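Long-range contacts in erythromycin dehydratase (Saccharopolyspora erythraea, PDB 3EL6), which probably catalyses the dehydration of a polyketide intermediate bound to the synthase during erythromycin biosynthesis, acting as the dehydratase domain of a modular polyketide synthase: residues Q198-A203 with A234-L239; A203-D208 with L239-E244; A212-A217 with P227-A232; T256-A261 with V291-S296; V267-T272 with M279-T284. All blocks are in the same frame, centred on the assembly; numbering follows the deposited sequence.

Contact 1 (Q198-A203 with A234-L239)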
# COMPACT_ATOMS: atom_id res chain seq x y z
N GLN A 198 17.93 8.46 -30.11
CA GLN A 198 19.14 8.28 -30.91
C GLN A 198 20.31 8.83 -30.12
O GLN A 198 21.02 9.76 -30.54
CB GLN A 198 18.93 8.98 -32.26
CG GLN A 198 17.82 8.32 -33.01
CD GLN A 198 17.56 8.96 -34.35
OE1 GLN A 198 18.34 9.81 -34.78
NE2 GLN A 198 16.44 8.60 -34.98
N ALA A 199 20.60 8.20 -28.97
CA ALA A 199 21.48 8.80 -27.99
C ALA A 199 22.89 8.19 -27.99
O ALA A 199 23.71 8.59 -27.18
CB ALA A 199 20.87 8.68 -26.55
N LEU A 200 23.14 7.22 -28.86
CA LEU A 200 24.54 6.73 -29.06
C LEU A 200 25.30 7.81 -29.85
O LEU A 200 24.95 8.06 -31.00
CB LEU A 200 24.52 5.41 -29.82
CG LEU A 200 23.92 4.23 -29.06
CD1 LEU A 200 23.81 3.01 -30.04
CD2 LEU A 200 24.80 3.81 -27.89
N ARG A 201 26.20 8.54 -29.21
CA ARG A 201 26.85 9.71 -29.84
C ARG A 201 28.21 9.29 -30.50
O ARG A 201 28.67 9.89 -31.50
CB ARG A 201 27.10 10.81 -28.84
CG ARG A 201 25.84 11.35 -28.12
CD ARG A 201 24.79 12.02 -29.09
NE ARG A 201 23.52 12.13 -28.35
CZ ARG A 201 22.34 12.38 -28.88
NH1 ARG A 201 22.25 12.74 -30.16
NH2 ARG A 201 21.24 12.33 -28.12
N ALA A 202 28.86 8.29 -29.91
CA ALA A 202 30.14 7.77 -30.47
C ALA A 202 30.36 6.36 -29.94
O ALA A 202 29.84 6.03 -28.85
CB ALA A 202 31.30 8.68 -30.02
N ALA A 203 31.04 5.48 -30.69
CA ALA A 203 31.27 4.15 -30.17
C ALA A 203 32.58 3.58 -30.75
O ALA A 203 33.02 3.99 -31.86
CB ALA A 203 30.13 3.22 -30.55
N ALA A 234 21.59 0.56 -22.72
CA ALA A 234 21.29 -0.79 -23.18
C ALA A 234 21.44 -0.94 -24.68
O ALA A 234 21.73 -2.05 -25.20
CB ALA A 234 19.83 -1.18 -22.73
N GLN A 235 21.23 0.16 -25.41
CA GLN A 235 21.45 0.08 -26.87
C GLN A 235 22.87 -0.32 -27.25
O GLN A 235 23.07 -0.80 -28.35
CB GLN A 235 21.08 1.38 -27.58
CG GLN A 235 19.58 1.67 -27.70
CD GLN A 235 19.39 3.05 -28.32
OE1 GLN A 235 20.13 3.39 -29.25
NE2 GLN A 235 18.48 3.88 -27.77
N THR A 236 23.83 -0.15 -26.35
CA THR A 236 25.19 -0.51 -26.70
C THR A 236 25.28 -2.01 -27.04
O THR A 236 26.22 -2.44 -27.73
CB THR A 236 26.20 -0.12 -25.64
OG1 THR A 236 25.94 -0.87 -24.45
CG2 THR A 236 26.13 1.41 -25.31
N LEU A 237 24.33 -2.82 -26.53
CA LEU A 237 24.39 -4.25 -26.81
C LEU A 237 24.20 -4.53 -28.29
O LEU A 237 24.62 -5.60 -28.78
CB LEU A 237 23.33 -5.04 -26.01
CG LEU A 237 23.83 -5.50 -24.60
CD1 LEU A 237 24.24 -4.37 -23.73
CD2 LEU A 237 22.76 -6.40 -23.85
N SER A 238 23.58 -3.61 -29.02
CA SER A 238 23.40 -3.79 -30.45
C SER A 238 24.70 -3.63 -31.25
O SER A 238 24.77 -4.03 -32.42
CB SER A 238 22.32 -2.85 -31.00
OG SER A 238 22.82 -1.51 -31.13
N LEU A 239 25.73 -3.07 -30.63
CA LEU A 239 26.99 -2.76 -31.33
C LEU A 239 28.04 -3.88 -31.25
O LEU A 239 29.09 -3.80 -31.90
CB LEU A 239 27.60 -1.48 -30.76
CG LEU A 239 26.73 -0.22 -30.86
CD1 LEU A 239 27.43 0.97 -30.20
CD2 LEU A 239 26.39 0.07 -32.32

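Contact 2 (A203-D208 with L239-E244)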
# COMPACT_ATOMS: atom_id res chain seq x y z
N ALA A 203 31.04 5.48 -30.69
CA ALA A 203 31.27 4.15 -30.17
C ALA A 203 32.58 3.58 -30.75
O ALA A 203 33.02 3.99 -31.86
CB ALA A 203 30.13 3.22 -30.55
N TRP A 204 33.15 2.64 -30.02
CA TRP A 204 34.44 2.00 -30.39
C TRP A 204 34.37 0.56 -29.92
O TRP A 204 33.58 0.25 -29.00
CB TRP A 204 35.60 2.65 -29.67
CG TRP A 204 35.84 4.11 -29.98
CD1 TRP A 204 36.66 4.64 -30.96
CD2 TRP A 204 35.30 5.23 -29.25
NE1 TRP A 204 36.63 6.02 -30.89
CE2 TRP A 204 35.81 6.41 -29.85
CE3 TRP A 204 34.41 5.35 -28.16
CZ2 TRP A 204 35.48 7.69 -29.39
CZ3 TRP A 204 34.07 6.64 -27.71
CH2 TRP A 204 34.62 7.78 -28.32
N ARG A 205 35.21 -0.32 -30.47
CA ARG A 205 35.17 -1.73 -30.13
C ARG A 205 36.58 -2.20 -29.96
O ARG A 205 37.48 -1.71 -30.63
CB ARG A 205 34.50 -2.49 -31.25
CG ARG A 205 34.33 -3.96 -31.00
CD ARG A 205 33.12 -4.50 -31.75
NE ARG A 205 33.05 -5.95 -31.63
CZ ARG A 205 32.21 -6.71 -32.32
NH1 ARG A 205 31.36 -6.14 -33.16
NH2 ARG A 205 32.21 -8.03 -32.17
N LYS A 206 36.77 -3.12 -29.03
CA LYS A 206 38.05 -3.80 -28.83
C LYS A 206 37.71 -5.25 -28.46
O LYS A 206 37.02 -5.47 -27.46
CB LYS A 206 38.83 -3.15 -27.72
CG LYS A 206 40.23 -3.74 -27.60
CD LYS A 206 40.78 -3.62 -26.21
CE LYS A 206 41.04 -2.18 -25.85
NZ LYS A 206 41.52 -2.12 -24.43
N ASP A 207 38.12 -6.23 -29.27
CA ASP A 207 37.68 -7.60 -29.03
C ASP A 207 36.15 -7.61 -29.11
O ASP A 207 35.54 -7.12 -30.10
CB ASP A 207 38.09 -8.05 -27.61
CG ASP A 207 39.54 -7.67 -27.26
OD1 ASP A 207 40.46 -8.05 -28.04
OD2 ASP A 207 39.77 -6.99 -26.21
N ASP A 208 35.52 -8.16 -28.08
CA ASP A 208 34.08 -8.14 -28.03
C ASP A 208 33.55 -7.09 -27.03
O ASP A 208 32.37 -7.09 -26.73
CB ASP A 208 33.52 -9.55 -27.73
CG ASP A 208 33.54 -10.47 -28.97
OD1 ASP A 208 33.48 -9.94 -30.13
OD2 ASP A 208 33.62 -11.71 -28.80
N LEU A 239 25.73 -3.07 -30.63
CA LEU A 239 26.99 -2.76 -31.33
C LEU A 239 28.04 -3.88 -31.25
O LEU A 239 29.09 -3.80 -31.90
CB LEU A 239 27.60 -1.48 -30.76
CG LEU A 239 26.73 -0.22 -30.86
CD1 LEU A 239 27.43 0.97 -30.20
CD2 LEU A 239 26.39 0.07 -32.32
N GLY A 240 27.77 -4.89 -30.44
CA GLY A 240 28.75 -5.94 -30.17
C GLY A 240 28.39 -7.21 -30.90
O GLY A 240 27.54 -7.20 -31.81
N ALA A 241 29.02 -8.31 -30.50
CA ALA A 241 28.73 -9.62 -31.09
C ALA A 241 27.25 -9.94 -30.94
O ALA A 241 26.73 -10.84 -31.59
CB ALA A 241 29.57 -10.71 -30.44
N LEU A 242 26.55 -9.21 -30.09
CA LEU A 242 25.12 -9.48 -29.92
C LEU A 242 24.26 -9.00 -31.08
O LEU A 242 23.37 -9.73 -31.53
CB LEU A 242 24.58 -8.93 -28.58
CG LEU A 242 24.56 -9.92 -27.41
CD1 LEU A 242 25.93 -10.54 -27.21
CD2 LEU A 242 24.09 -9.25 -26.14
N GLY A 243 24.53 -7.79 -31.57
CA GLY A 243 23.59 -7.04 -32.42
C GLY A 243 23.09 -7.64 -33.73
O GLY A 243 23.35 -7.10 -34.81
N GLU A 244 22.34 -8.73 -33.63
CA GLU A 244 21.86 -9.47 -34.81
C GLU A 244 22.77 -10.66 -35.14
O GLU A 244 23.92 -10.46 -35.56
CB GLU A 244 21.74 -8.55 -36.04
CG GLU A 244 22.19 -9.25 -37.33
CD GLU A 244 21.58 -8.65 -38.60
OE1 GLU A 244 20.89 -9.39 -39.33
OE2 GLU A 244 21.80 -7.44 -38.86
O HOH W 1 30.23 -8.08 -28.00

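Contact 3 (A212-A217 with P227-A232)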
# COMPACT_ATOMS: atom_id res chain seq x y z
N ALA A 212 31.09 3.39 -25.45
CA ALA A 212 30.19 4.33 -26.19
C ALA A 212 30.05 5.60 -25.37
O ALA A 212 30.16 5.56 -24.16
CB ALA A 212 28.81 3.69 -26.45
N GLU A 213 29.81 6.75 -26.02
CA GLU A 213 29.43 7.97 -25.34
C GLU A 213 27.93 8.06 -25.60
O GLU A 213 27.50 7.94 -26.75
CB GLU A 213 30.13 9.16 -26.00
CG GLU A 213 31.63 9.24 -25.58
CD GLU A 213 32.40 10.32 -26.30
OE1 GLU A 213 31.81 11.05 -27.16
OE2 GLU A 213 33.62 10.42 -26.01
N VAL A 214 27.16 8.31 -24.54
CA VAL A 214 25.70 8.26 -24.65
C VAL A 214 25.21 9.49 -23.90
O VAL A 214 25.64 9.75 -22.80
CB VAL A 214 25.17 6.99 -24.01
CG1 VAL A 214 23.68 7.04 -24.06
CG2 VAL A 214 25.68 5.73 -24.74
N SER A 215 24.30 10.29 -24.48
CA SER A 215 23.84 11.51 -23.79
C SER A 215 22.49 11.93 -24.40
O SER A 215 22.17 11.57 -25.53
CB SER A 215 24.82 12.70 -23.90
OG SER A 215 25.03 13.03 -25.29
N ILE A 216 21.71 12.62 -23.57
CA ILE A 216 20.44 13.16 -23.97
C ILE A 216 20.43 14.60 -23.50
O ILE A 216 21.29 15.05 -22.76
CB ILE A 216 19.25 12.38 -23.31
CG1 ILE A 216 19.36 12.44 -21.78
CG2 ILE A 216 19.23 10.93 -23.83
CD1 ILE A 216 18.05 11.97 -21.09
N ALA A 217 19.45 15.38 -23.93
CA ALA A 217 19.34 16.70 -23.37
C ALA A 217 18.65 16.69 -21.98
O ALA A 217 17.59 16.10 -21.81
CB ALA A 217 18.57 17.61 -24.33
N PRO A 227 15.23 7.31 -18.02
CA PRO A 227 14.99 6.09 -18.74
C PRO A 227 15.30 6.14 -20.23
O PRO A 227 15.58 5.06 -20.87
CB PRO A 227 13.49 5.81 -18.47
CG PRO A 227 12.94 7.12 -18.17
CD PRO A 227 13.97 7.92 -17.51
N VAL A 228 15.30 7.36 -20.80
CA VAL A 228 15.77 7.42 -22.18
C VAL A 228 17.30 7.17 -22.21
O VAL A 228 17.79 6.38 -23.03
CB VAL A 228 15.35 8.70 -22.88
CG1 VAL A 228 15.84 8.71 -24.36
CG2 VAL A 228 13.79 8.73 -22.87
N LEU A 229 18.01 7.84 -21.33
CA LEU A 229 19.47 7.64 -21.22
C LEU A 229 19.75 6.16 -20.94
O LEU A 229 20.62 5.55 -21.56
CB LEU A 229 20.05 8.56 -20.18
CG LEU A 229 21.61 8.55 -20.09
CD1 LEU A 229 22.18 9.18 -21.39
CD2 LEU A 229 22.17 9.34 -18.88
N LEU A 230 18.99 5.55 -20.03
CA LEU A 230 19.25 4.12 -19.68
C LEU A 230 18.93 3.19 -20.82
O LEU A 230 19.62 2.17 -21.05
CB LEU A 230 18.36 3.76 -18.49
CG LEU A 230 18.60 2.35 -17.93
CD1 LEU A 230 20.01 2.34 -17.43
CD2 LEU A 230 17.63 2.29 -16.73
N ASP A 231 17.87 3.49 -21.60
CA ASP A 231 17.64 2.65 -22.78
C ASP A 231 18.80 2.76 -23.78
O ASP A 231 19.16 1.78 -24.42
CB ASP A 231 16.36 3.06 -23.53
CG ASP A 231 16.11 2.20 -24.72
OD1 ASP A 231 15.54 1.11 -24.54
OD2 ASP A 231 16.50 2.57 -25.87
N ALA A 232 19.33 3.96 -23.94
CA ALA A 232 20.47 4.17 -24.87
C ALA A 232 21.76 3.47 -24.33
O ALA A 232 22.57 2.92 -25.08
CB ALA A 232 20.68 5.64 -25.10

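Contact 4 (T256-A261 with V291-S296)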
# COMPACT_ATOMS: atom_id res chain seq x y z
N THR A 256 21.57 -7.25 -11.08
CA THR A 256 22.37 -6.43 -10.25
C THR A 256 22.66 -5.06 -10.86
O THR A 256 23.77 -4.80 -11.34
CB THR A 256 23.67 -7.13 -9.75
OG1 THR A 256 23.33 -8.41 -9.20
CG2 THR A 256 24.31 -6.29 -8.65
N VAL A 257 21.66 -4.18 -10.73
CA VAL A 257 21.80 -2.83 -11.22
C VAL A 257 22.12 -1.97 -10.06
O VAL A 257 21.33 -1.89 -9.09
CB VAL A 257 20.45 -2.31 -11.89
CG1 VAL A 257 20.74 -0.92 -12.47
CG2 VAL A 257 20.03 -3.34 -12.94
N THR A 258 23.30 -1.35 -10.07
CA THR A 258 23.67 -0.46 -8.96
C THR A 258 23.82 0.98 -9.46
O THR A 258 24.35 1.21 -10.56
CB THR A 258 25.04 -0.90 -8.30
OG1 THR A 258 26.11 -0.56 -9.20
CG2 THR A 258 25.04 -2.42 -8.01
N LEU A 259 23.44 1.94 -8.62
CA LEU A 259 23.44 3.32 -8.97
C LEU A 259 24.30 4.05 -7.99
O LEU A 259 24.14 3.92 -6.77
CB LEU A 259 21.95 3.82 -9.03
CG LEU A 259 21.45 5.14 -9.60
CD1 LEU A 259 21.84 5.25 -11.08
CD2 LEU A 259 19.92 5.06 -9.44
N HIS A 260 25.27 4.80 -8.49
CA HIS A 260 26.13 5.57 -7.63
C HIS A 260 25.97 7.08 -7.77
O HIS A 260 26.48 7.81 -6.98
CB HIS A 260 27.58 5.12 -7.85
CG HIS A 260 27.74 3.64 -7.73
ND1 HIS A 260 27.80 3.00 -6.52
CD2 HIS A 260 27.76 2.66 -8.67
CE1 HIS A 260 27.89 1.69 -6.71
NE2 HIS A 260 27.89 1.46 -8.01
N ALA A 261 25.27 7.54 -8.81
CA ALA A 261 25.06 8.93 -9.02
C ALA A 261 23.66 9.06 -9.63
O ALA A 261 23.30 8.26 -10.50
CB ALA A 261 26.11 9.46 -10.00
N VAL A 291 28.94 5.77 -12.26
CA VAL A 291 27.56 6.24 -12.18
C VAL A 291 26.65 5.03 -11.96
O VAL A 291 25.72 5.10 -11.14
CB VAL A 291 27.13 7.03 -13.46
CG1 VAL A 291 25.60 7.28 -13.48
CG2 VAL A 291 27.89 8.40 -13.50
N ALA A 292 26.90 3.94 -12.68
CA ALA A 292 26.06 2.75 -12.52
C ALA A 292 26.78 1.50 -13.03
O ALA A 292 27.65 1.59 -13.90
CB ALA A 292 24.73 2.96 -13.26
N THR A 293 26.40 0.33 -12.50
CA THR A 293 26.82 -0.96 -13.06
C THR A 293 25.65 -1.89 -13.22
O THR A 293 24.61 -1.72 -12.52
CB THR A 293 27.87 -1.67 -12.18
OG1 THR A 293 27.31 -1.96 -10.88
CG2 THR A 293 29.09 -0.78 -11.97
N VAL A 294 25.77 -2.84 -14.15
CA VAL A 294 24.78 -3.85 -14.38
C VAL A 294 25.59 -5.12 -14.57
O VAL A 294 26.47 -5.24 -15.48
CB VAL A 294 23.94 -3.60 -15.68
CG1 VAL A 294 22.98 -4.84 -15.99
CG2 VAL A 294 23.19 -2.25 -15.64
N ASP A 295 25.40 -6.08 -13.66
CA ASP A 295 26.20 -7.31 -13.76
C ASP A 295 25.92 -8.08 -15.05
O ASP A 295 26.85 -8.58 -15.71
CB ASP A 295 25.97 -8.23 -12.55
CG ASP A 295 26.73 -7.78 -11.32
OD1 ASP A 295 27.43 -6.73 -11.32
OD2 ASP A 295 26.66 -8.52 -10.29
N SER A 296 24.65 -8.19 -15.42
CA SER A 296 24.29 -8.66 -16.76
C SER A 296 22.93 -8.18 -17.19
O SER A 296 21.98 -8.17 -16.39
CB SER A 296 24.30 -10.20 -16.92
OG SER A 296 23.68 -10.79 -15.82
O HOH W 2 26.41 -4.38 -10.81
O HOH W 3 23.95 -10.61 -10.84

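Contact 5 (V267-T272 with M279-T284). With SO4 (sulfate ion), chain B.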
# COMPACT_ATOMS: atom_id res chain seq x y z
N VAL A 267 26.94 10.17 -20.23
CA VAL A 267 27.73 9.12 -19.58
C VAL A 267 28.62 8.44 -20.62
O VAL A 267 28.46 8.64 -21.82
CB VAL A 267 26.79 8.05 -18.93
CG1 VAL A 267 25.98 8.73 -17.75
CG2 VAL A 267 25.89 7.37 -20.00
N ARG A 268 29.59 7.65 -20.14
CA ARG A 268 30.35 6.75 -20.99
C ARG A 268 30.02 5.32 -20.56
O ARG A 268 29.82 5.06 -19.38
CB ARG A 268 31.85 7.01 -20.77
CG ARG A 268 32.30 8.45 -21.17
CD ARG A 268 33.75 8.83 -20.73
NE ARG A 268 34.13 10.03 -21.49
CZ ARG A 268 35.33 10.62 -21.47
NH1 ARG A 268 36.32 10.16 -20.71
NH2 ARG A 268 35.53 11.69 -22.23
N VAL A 269 29.97 4.42 -21.49
CA VAL A 269 29.52 3.05 -21.21
C VAL A 269 30.60 2.09 -21.72
O VAL A 269 31.09 2.22 -22.85
CB VAL A 269 28.26 2.77 -21.96
CG1 VAL A 269 27.75 1.34 -21.67
CG2 VAL A 269 27.21 3.84 -21.60
N VAL A 270 30.97 1.12 -20.89
CA VAL A 270 31.76 -0.01 -21.37
C VAL A 270 30.88 -1.26 -21.25
O VAL A 270 30.38 -1.56 -20.12
CB VAL A 270 33.00 -0.20 -20.50
CG1 VAL A 270 33.77 -1.41 -21.03
CG2 VAL A 270 33.87 1.12 -20.46
N ALA A 271 30.61 -1.93 -22.37
CA ALA A 271 29.78 -3.13 -22.36
C ALA A 271 30.71 -4.31 -22.61
O ALA A 271 31.48 -4.31 -23.57
CB ALA A 271 28.73 -3.08 -23.41
N THR A 272 30.65 -5.30 -21.73
CA THR A 272 31.51 -6.49 -21.86
C THR A 272 30.68 -7.80 -21.92
O THR A 272 29.65 -7.93 -21.26
CB THR A 272 32.60 -6.49 -20.75
OG1 THR A 272 31.98 -6.33 -19.47
CG2 THR A 272 33.46 -5.27 -20.86
N MET A 279 25.37 -9.00 -21.65
CA MET A 279 26.59 -8.24 -21.44
C MET A 279 26.51 -7.53 -20.12
O MET A 279 25.39 -7.22 -19.67
CB MET A 279 26.80 -7.16 -22.53
CG MET A 279 26.88 -7.74 -23.98
SD MET A 279 27.44 -6.50 -25.22
CE MET A 279 29.21 -6.43 -24.85
N ALA A 280 27.67 -7.24 -19.53
CA ALA A 280 27.80 -6.47 -18.30
C ALA A 280 27.99 -5.02 -18.70
O ALA A 280 28.56 -4.76 -19.74
CB ALA A 280 28.99 -6.91 -17.52
N LEU A 281 27.54 -4.09 -17.89
CA LEU A 281 27.68 -2.70 -18.27
C LEU A 281 28.35 -1.93 -17.17
O LEU A 281 28.04 -2.08 -15.98
CB LEU A 281 26.29 -2.09 -18.55
CG LEU A 281 25.52 -2.60 -19.74
CD1 LEU A 281 24.05 -2.15 -19.76
CD2 LEU A 281 26.20 -2.07 -21.05
N ARG A 282 29.25 -1.02 -17.54
CA ARG A 282 29.83 -0.17 -16.56
C ARG A 282 29.67 1.25 -17.05
O ARG A 282 30.09 1.54 -18.17
CB ARG A 282 31.34 -0.49 -16.45
CG ARG A 282 32.02 0.33 -15.39
CD ARG A 282 33.28 -0.39 -14.87
NE ARG A 282 33.83 0.25 -13.66
CZ ARG A 282 33.59 -0.15 -12.41
NH1 ARG A 282 32.81 -1.21 -12.17
NH2 ARG A 282 34.13 0.53 -11.39
N VAL A 283 29.07 2.11 -16.26
CA VAL A 283 28.63 3.40 -16.74
C VAL A 283 29.32 4.46 -15.89
O VAL A 283 29.19 4.46 -14.63
CB VAL A 283 27.07 3.60 -16.58
CG1 VAL A 283 26.68 5.02 -17.05
CG2 VAL A 283 26.31 2.49 -17.34
N THR A 284 30.06 5.35 -16.54
CA THR A 284 30.71 6.47 -15.82
C THR A 284 30.32 7.84 -16.33
O THR A 284 29.76 7.92 -17.43
CB THR A 284 32.26 6.39 -15.96
OG1 THR A 284 32.59 6.22 -17.34
CG2 THR A 284 32.79 5.13 -15.25
S SO4 B . 39.20 12.64 -21.34
O1 SO4 B . 38.34 12.90 -22.50
O2 SO4 B . 39.03 11.27 -20.85
O3 SO4 B . 40.60 12.85 -21.73
O4 SO4 B . 38.87 13.59 -20.28

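Contact 1 (Q198-A203 with A234-L239)
Leu-200 sets its branched end against Gln-235, Thr-236 and Leu-239, in one half of the double hotdog fold, where a beta sheet curls round a central helix. The contact joins the start of strand 200-206 to the end of helix 227-235 and the helical turn that follows it. The two methyls of Leu-200 divide the work. CD2 goes to the methyl of Thr-236, with Leu-200 CD2 and Thr-236 CG2 3.8 Å apart, while CD1 meets both Gln-235 CB at 4.0 Å and Gln-235 OE1 at 3.8 Å. The leucine crosses both partners at a slant rather than lying along them. The buried amide is tolerated beside it because OE1 is hydrogen-bonded to the hydroxyl of Tyr-183, and NE2 to Phe-197 O and Asp-231 OD2. Thr-236 is suited in a similar way. Its CG2 lies anti to the carbonyl carbon and meets the leucine, while OG1 (chi1 64°) bonds back to Val-233 O, so a beta-branched polar residue presents an apolar face to the sheet. Ser-238 likewise returns its hydroxyl to the chain: Gln-235 O accepts from both Ser-238 N and Ser-238 OG, a double grip that steadies the turn leading to Leu-239. Past a classic beta bulge, where Arg-201 and Ala-202 both face Glu-213, Ala-203 again points toward the helical turn. Its small side chain allows close approach: Ala-203 CB lies 3.5 Å from Leu-239 CD1, which is also 4.2 Å from Leu-200 CD1.

Contact 2 (A203-D208 with L239-E244)
Arg-205 reaches from strand 200-206 of the curved hotdog sheet to lay its guanidinium against the Gly-240 to Ala-241 peptide, in the loop that follows helix 227-235. Its conformation explains the reach. With CG anti to the backbone N (chi1 -177°) and the chain drawn out from CG to NE, the flat group is carried beyond the sheet to the loop backbone. Over one face of the guanidinium sit Gly-240 C and Ala-241 N, the latter 3.6 Å from Arg-205 NH2; Gly-240 CA lies over the same group, offset toward its rim. The in-plane N-H groups are used within the arginine's own segment. Arg-205 NE donates to Asp-207 O at 3.1 Å, and Arg-205 NH2 makes a salt bridge of 3.1 Å with Asp-208 OD1, nearly in the guanidinium plane. Two such bonds fix the rotation of the group and hold it flat over the loop. The backbone angles of Asp-207 and Asp-208 fit a type II' turn between strands 200-206 and 209-215, which places Asp-207 O and Asp-208 OD1 at the guanidinium edge. The same carboxylate touches the loop, with Asp-208 OD1 4.0 Å from Ala-241 CB. Gly-240 to Gly-243 form a type I turn, and a water links the two turns, donating to Asp-208 O at 2.7 Å and accepting from Ala-241 N at 2.8 Å.

Contact 3 (A212-A217 with P227-A232)
Val-214 and Ile-216, alternate residues at the end of strand 209-215 and just beyond it, turn their side chains onto the first turns of helix 227-235. The helix runs nearly antiparallel to the strand, the axes 161° apart and 8.2 Å from each other at closest. The closest approaches are all between carbon atoms. One kind is methyl against methyl: the torsion (chi1 176°) that sets Val-214 CG1 anti to the backbone N carries this methyl to the helix, where it touches both Ala-232 CB at 3.5 Å and Leu-229 CD1 at 3.7 Å. The alanine approach is tighter than ordinary carbon contact, and so small a residue is what lets strand and helix come close there. A second kind of contact sets a side chain on backbone, as Leu-229, long enough to reach past the valine, places CD1 3.7 Å from Ser-215 CA. Ile-216 contributes a looser, two-branched packing. CG2 approaches Val-228 CG1 and CD1 approaches Leu-229 CB, each pair 4.1 Å apart, so the isoleucine straddles two successive helix residues. Its CG1 stands between the backbone N and the carbonyl carbon (chi1 59°), which lets both branches face the helix. In the double hotdog fold this helix is the filling held by the sheet: strands 200-206 and 266-273 flank strand 209-215, Val-267 also packs on Leu-229, and helix 79-93 covers the helix near Pro-227 and Leu-230.

Contact 4 (T256-A261 with V291-S296)
The imidazole of His-260 stands obliquely beside the Val-291 carbonyl, its CD2 4.0 Å from Val-291 O, and the carboxylate of Asp-295 lies against the side chain of Thr-256, with OD2 3.3 Å from Thr-256 CB. These two flat groups mark the ends of an antiparallel strand pair, 256-259 with 291-294, in the double hotdog fold. Between them the backbones are stitched at Thr-258 and Thr-293, a hydrogen-bonded pair whose amides and carbonyls exchange bonds. At one end Asp-295 N donates to Thr-256 O from above the carbonyl plane; at the other His-260 N gives Val-291 O a nearly straight 2.7 Å bond (173°). Val-257, Val-294, Leu-259 and Ala-292 suit the apolar side, with Val-257 CG1 4.2 Å from Val-294 CG2, because it faces helix 79-93, where Val-257 and Leu-259 meet Leu-87. Threonines suit the other, more polar face, offering hydroxyls to each other and to water. Each holds OG1 between its backbone N and carbonyl carbon (chi1 73° and 62°), bringing the hydroxyls together; the modelled Thr-258 OG1 to Thr-293 OG1 separation of 2.5 Å is very short, so its exact length is doubtful. His-260 NE2 donates weakly to Thr-258 OG1. A water accepts from Thr-293 OG1 at 2.6 Å. The same water donates to Thr-256 O and Asp-295 OD1.

Contact 5 (V267-T272 with M279-T284)
Leu-281 pushes its CD2 methyl into the dip between Val-269 and Ala-271, where it lies 3.8 Å from Val-269 CG1 and 3.6 Å from Ala-271 CB. The small alanine makes the hollow and the valine forms its wall. The two strands are the arms of a beta hairpin, antiparallel and joined by six backbone hydrogen bonds between Arg-268 and Thr-284, Val-270 and Arg-282, and Thr-272 and Ala-280. The same face has a filled notch toward each end. Val-283 CG1 butts against the branch point of Val-267, 3.6 Å from its CB and close to both methyls. At the other end Met-279 bends at its last torsion (chi3 76°), as an unbranched, flexible chain can, and lays CE against the Ala-271 carbonyl, 3.4 Å from Ala-271 O and 3.7 Å from Ala-271 CB. The opposite face carries Ala-280, the threonines, Val-270 and two arginines whose ends lead away. There Thr-284 OG1 rests 3.6 Å from Arg-268 CB, and Thr-272 OG1 sits likewise against Ala-280 CB. Arg-268 extends to hold a sulfate, probably from the crystallisation liquor, NH1 donating to O2 at 2.9 Å and NH2 to O1 at 3.1 Å; it also makes a cation-pi contact with Trp-169. The hairpin sits inside the curved sheet between strands 209-215 and 290-299, and its apolar face packs on helix 227-235, with Val-269, Leu-281 and Val-283 meeting Val-233.

Contacts 1 and 3 are buried and largely apolar: both set helix 227-235 and its continuation against sheet, from the neighbouring strands 200-206 and 209-215. Contact 2 extends contact 1 to the surface, sharing Ala-203 and Leu-239, and there methyl packing gives way to a guanidinium and a bridging water. Contacts 4 and 5 are partly buried strand pairings, each with an apolar and a more polar face; they adjoin where strands 278-284 and 290-299 bond at Val-283. Contact 5 also joins contact 3, through backbone bonds from Val-267 and Val-269 to strand 209-215. Contacts 2 and 4, with centres about 20 Å apart, do not touch.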